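Local coordinates for protein dihydrodipicolinate synthase (Bacteroides thetaiotaomicron, PDB 4XKY) that probably catalyses a Schiff-base aldol reaction of pyruvate, as in dihydrodipicolinate synthase and the related N-acetylneuraminate lyase, within a tetramer of TIM barrels, at residues A[117-120]-A[121-125]; A[148-151]-A[152-156]. All blocks are in the same frame, centred on the assembly; numbering follows the deposited sequence.

Interaction 1: residues A[117-120]-A[121-125]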
# COMPACT_ATOMS: atom_id res chain seq x y z
N GLU A 117 11.69 16.42 7.46
CA GLU A 117 12.03 15.52 8.58
C GLU A 117 13.18 14.56 8.28
O GLU A 117 13.93 14.21 9.19
CB GLU A 117 10.82 14.70 9.02
CG GLU A 117 9.66 15.52 9.54
CD GLU A 117 8.58 15.66 8.49
OE1 GLU A 117 7.61 14.87 8.54
OE2 GLU A 117 8.72 16.53 7.60
N LEU A 118 13.31 14.10 7.04
CA LEU A 118 14.47 13.30 6.66
C LEU A 118 15.76 14.09 6.82
O LEU A 118 16.79 13.55 7.26
CB LEU A 118 14.37 12.82 5.22
CG LEU A 118 13.54 11.57 4.96
CD1 LEU A 118 13.65 11.21 3.49
CD2 LEU A 118 14.02 10.41 5.82
N ILE A 119 15.72 15.37 6.46
CA ILE A 119 16.91 16.19 6.51
C ILE A 119 17.30 16.36 7.96
O ILE A 119 18.47 16.24 8.32
CB ILE A 119 16.70 17.54 5.80
CG1 ILE A 119 16.61 17.30 4.29
CG2 ILE A 119 17.81 18.52 6.14
CD1 ILE A 119 15.91 18.38 3.50
N GLU A 120 16.31 16.61 8.80
CA GLU A 120 16.59 16.88 10.21
C GLU A 120 17.08 15.61 10.92
O GLU A 120 17.89 15.70 11.83
CB GLU A 120 15.36 17.48 10.94
CG GLU A 120 14.46 16.46 11.64
CD GLU A 120 13.61 17.05 12.78
OE1 GLU A 120 14.03 18.04 13.41
OE2 GLU A 120 12.53 16.49 13.05
N PHE A 121 16.57 14.45 10.51
CA PHE A 121 17.04 13.18 11.05
C PHE A 121 18.55 13.07 10.89
O PHE A 121 19.26 12.81 11.84
CB PHE A 121 16.38 12.01 10.34
CG PHE A 121 16.88 10.69 10.82
CD1 PHE A 121 16.30 10.08 11.92
CD2 PHE A 121 17.96 10.08 10.22
CE1 PHE A 121 16.78 8.87 12.39
CE2 PHE A 121 18.44 8.88 10.69
CZ PHE A 121 17.86 8.27 11.78
N TYR A 122 19.03 13.26 9.67
CA TYR A 122 20.45 13.18 9.39
C TYR A 122 21.26 14.31 9.99
O TYR A 122 22.40 14.09 10.40
CB TYR A 122 20.69 13.03 7.89
CG TYR A 122 20.36 11.63 7.54
CD1 TYR A 122 21.21 10.59 7.93
CD2 TYR A 122 19.18 11.30 6.92
CE1 TYR A 122 20.90 9.28 7.69
CE2 TYR A 122 18.86 9.98 6.65
CZ TYR A 122 19.71 8.97 7.05
OH TYR A 122 19.41 7.65 6.80
N GLU A 123 20.66 15.50 10.09
CA GLU A 123 21.34 16.60 10.77
C GLU A 123 21.61 16.31 12.24
O GLU A 123 22.66 16.66 12.75
CB GLU A 123 20.60 17.93 10.59
CG GLU A 123 20.96 18.62 9.28
CD GLU A 123 20.16 19.88 8.99
OE1 GLU A 123 19.54 20.46 9.92
OE2 GLU A 123 20.15 20.31 7.81
N HIS A 124 20.67 15.67 12.93
CA HIS A 124 20.88 15.24 14.32
C HIS A 124 21.78 14.00 14.42
O HIS A 124 22.50 13.82 15.41
CB HIS A 124 19.55 14.95 15.00
CG HIS A 124 18.63 16.13 15.09
ND1 HIS A 124 19.08 17.42 15.25
CD2 HIS A 124 17.27 16.20 15.09
CE1 HIS A 124 18.04 18.24 15.32
NE2 HIS A 124 16.94 17.52 15.22
N LEU A 125 21.73 13.11 13.42
CA LEU A 125 22.50 11.87 13.50
C LEU A 125 24.00 12.16 13.29
O LEU A 125 24.85 11.64 14.03
CB LEU A 125 22.00 10.82 12.50
CG LEU A 125 22.76 9.48 12.51
CD1 LEU A 125 22.65 8.76 13.84
CD2 LEU A 125 22.31 8.58 11.37
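Glu123 N gives its hydrogen to Ile119 O at 2.9 Å. The Glu123 chain, extended beyond CG, runs alongside Ile119 in the same direction, and its OE2 comes 3.4 Å from Ile119 CG2. That carboxylate has its stronger partner in Arg153, across on helix 148-154. One residue further on, His124 N bonds to Glu120 O at 3.0 Å. The imidazole folds back over the same oxygen: with CG beside its own backbone N (chi1 -62°), one ring face covers Glu120 O, which sits 3.2 Å above the ring plane toward the rim. His124 NE2 then makes a weak bond to Glu120 OE1 at 3.5 Å, bent to 133°, the carboxylate and ring planes standing 45° apart. An alanine in place of Glu120 takes this acceptor away, which would probably leave the imidazole freer to turn. Helix 115-125 is the outer helix of the beta-alpha-beta crossover from strand 102-105 to strand 133-137 of the TIM barrel. On its inner side, Tyr122 CD2 brings the ring edge within 3.3 Å of Leu118 O, while Phe121 CD2 stands over the centre of the Tyr122 ring, 3.6 Å above its plane. Tyr122 OH is bonded to Ser105 O. A neighbouring subunit packs on Phe121 and His124, and there the long, bent bond of His124 NE2 probably biases the imidazole without locking it.

Interaction 2: residues A[148-151]-A[152-156]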
# COMPACT_ATOMS: atom_id res chain seq x y z
N PRO A 148 15.23 13.62 -4.64
CA PRO A 148 16.52 14.02 -5.19
C PRO A 148 17.13 15.23 -4.50
O PRO A 148 18.30 15.17 -4.12
CB PRO A 148 16.18 14.33 -6.64
CG PRO A 148 15.15 13.32 -6.96
CD PRO A 148 14.30 13.24 -5.72
N ALA A 149 16.35 16.30 -4.34
CA ALA A 149 16.86 17.52 -3.72
C ALA A 149 17.31 17.25 -2.28
O ALA A 149 18.28 17.83 -1.82
CB ALA A 149 15.82 18.64 -3.77
N THR A 150 16.60 16.37 -1.57
CA THR A 150 16.96 15.97 -0.21
C THR A 150 18.35 15.34 -0.18
O THR A 150 19.15 15.64 0.70
CB THR A 150 15.93 14.97 0.39
OG1 THR A 150 14.65 15.59 0.50
CG2 THR A 150 16.34 14.54 1.78
N ILE A 151 18.62 14.46 -1.13
CA ILE A 151 19.93 13.83 -1.22
C ILE A 151 21.01 14.86 -1.52
O ILE A 151 22.07 14.82 -0.91
CB ILE A 151 19.95 12.68 -2.24
CG1 ILE A 151 19.29 11.46 -1.62
CG2 ILE A 151 21.37 12.28 -2.62
CD1 ILE A 151 18.86 10.42 -2.63
N GLN A 152 20.74 15.78 -2.46
CA GLN A 152 21.66 16.90 -2.73
C GLN A 152 22.01 17.60 -1.45
O GLN A 152 23.18 17.86 -1.15
CB GLN A 152 21.02 17.95 -3.62
CG GLN A 152 21.51 18.02 -5.05
CD GLN A 152 20.74 19.06 -5.84
OE1 GLN A 152 20.23 18.78 -6.93
NE2 GLN A 152 20.63 20.27 -5.29
N ARG A 153 20.96 17.94 -0.70
CA ARG A 153 21.08 18.72 0.52
C ARG A 153 21.88 18.01 1.63
O ARG A 153 22.69 18.66 2.29
CB ARG A 153 19.69 19.09 1.01
CG ARG A 153 19.63 19.69 2.41
CD ARG A 153 20.18 21.11 2.48
NE ARG A 153 20.16 21.57 3.86
CZ ARG A 153 19.06 21.90 4.54
NH1 ARG A 153 17.85 21.85 3.96
NH2 ARG A 153 19.15 22.30 5.80
N ILE A 154 21.64 16.72 1.84
CA ILE A 154 22.31 15.99 2.93
C ILE A 154 23.76 15.75 2.53
O ILE A 154 24.66 15.78 3.37
CB ILE A 154 21.61 14.66 3.26
CG1 ILE A 154 20.21 14.94 3.79
CG2 ILE A 154 22.38 13.87 4.32
CD1 ILE A 154 19.30 13.74 3.83
N ALA A 155 23.98 15.55 1.24
CA ALA A 155 25.31 15.30 0.72
C ALA A 155 26.29 16.47 0.80
O ALA A 155 27.48 16.28 0.54
CB ALA A 155 25.20 14.82 -0.71
N GLU A 156 25.81 17.68 1.10
CA GLU A 156 26.71 18.81 1.34
C GLU A 156 27.58 18.54 2.57
O GLU A 156 28.73 18.98 2.63
CB GLU A 156 25.95 20.10 1.56
CG GLU A 156 25.17 20.61 0.36
CD GLU A 156 24.02 21.53 0.75
OE1 GLU A 156 23.64 21.58 1.95
OE2 GLU A 156 23.47 22.21 -0.14
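Apolar packing between Thr150 and Ile154, one turn apart, runs along the flank of helix 148-154 that faces helix 115-125. The two side chains lie side by side, pointing the same way, and Thr150 CG2 meets Ile154 CD1 at 3.7 Å. Thr150 OG1 lies beside its own backbone N (chi1 -63°) and bonds to Gln115, which puts the CG2 methyl anti to that N, on the side of Ile154. Ile154 also bends over the carbonyl behind it, with CG1 3.3 Å from Thr150 O. Ala155 does likewise with its one methyl, CB lying 3.1 Å from Ile151 O, a tight fit.

This is the helix of the beta-alpha-beta crossover from strand 133-137 to strand 160-165 of the TIM barrel: Ile151 reaches Phe163 and Ile154 reaches Val160 on the second strand, while helix 170-180 covers Ile151 and Ala155 through Val176 and Met180.

Backbone bonds of the ordinary helical pattern join the turns. Gln152 N reaches Pro148 O at 3.0 Å, Arg153 N reaches Ala149 O at 2.9 Å, and Ile154 N and Ala155 N bond in turn to Thr150 O and Ile151 O.

The charged groups are Arg153, whose chain bends at chi2 (72°), and Glu156. Arg153 NH2 is bridged to Glu123 of helix 115-125, and Arg153 NE lies in a long salt bridge, 4.0 Å, from Glu156 OE1.

How the interactions relate
Along the chain, strand 102-105 leads to helix 115-125, where interaction 1 is completed; strand 133-137 follows, and only then does interaction 2 open on helix 148-154, ahead of strand 160-165. Each contact lies within one helix and closes no long loop, so the two stand in series and neither nest nor cross. Their centres are 11 Å apart, and the two neighbouring outer helices of the barrel touch directly. Glu123 OE2 meets Arg153 NH2 at 3.0 Å as a salt bridge, Ile119 CG1 packs on Thr150 CG2 at 3.7 Å, and Tyr122 on Ile154, tying consecutive beta-alpha-beta units together.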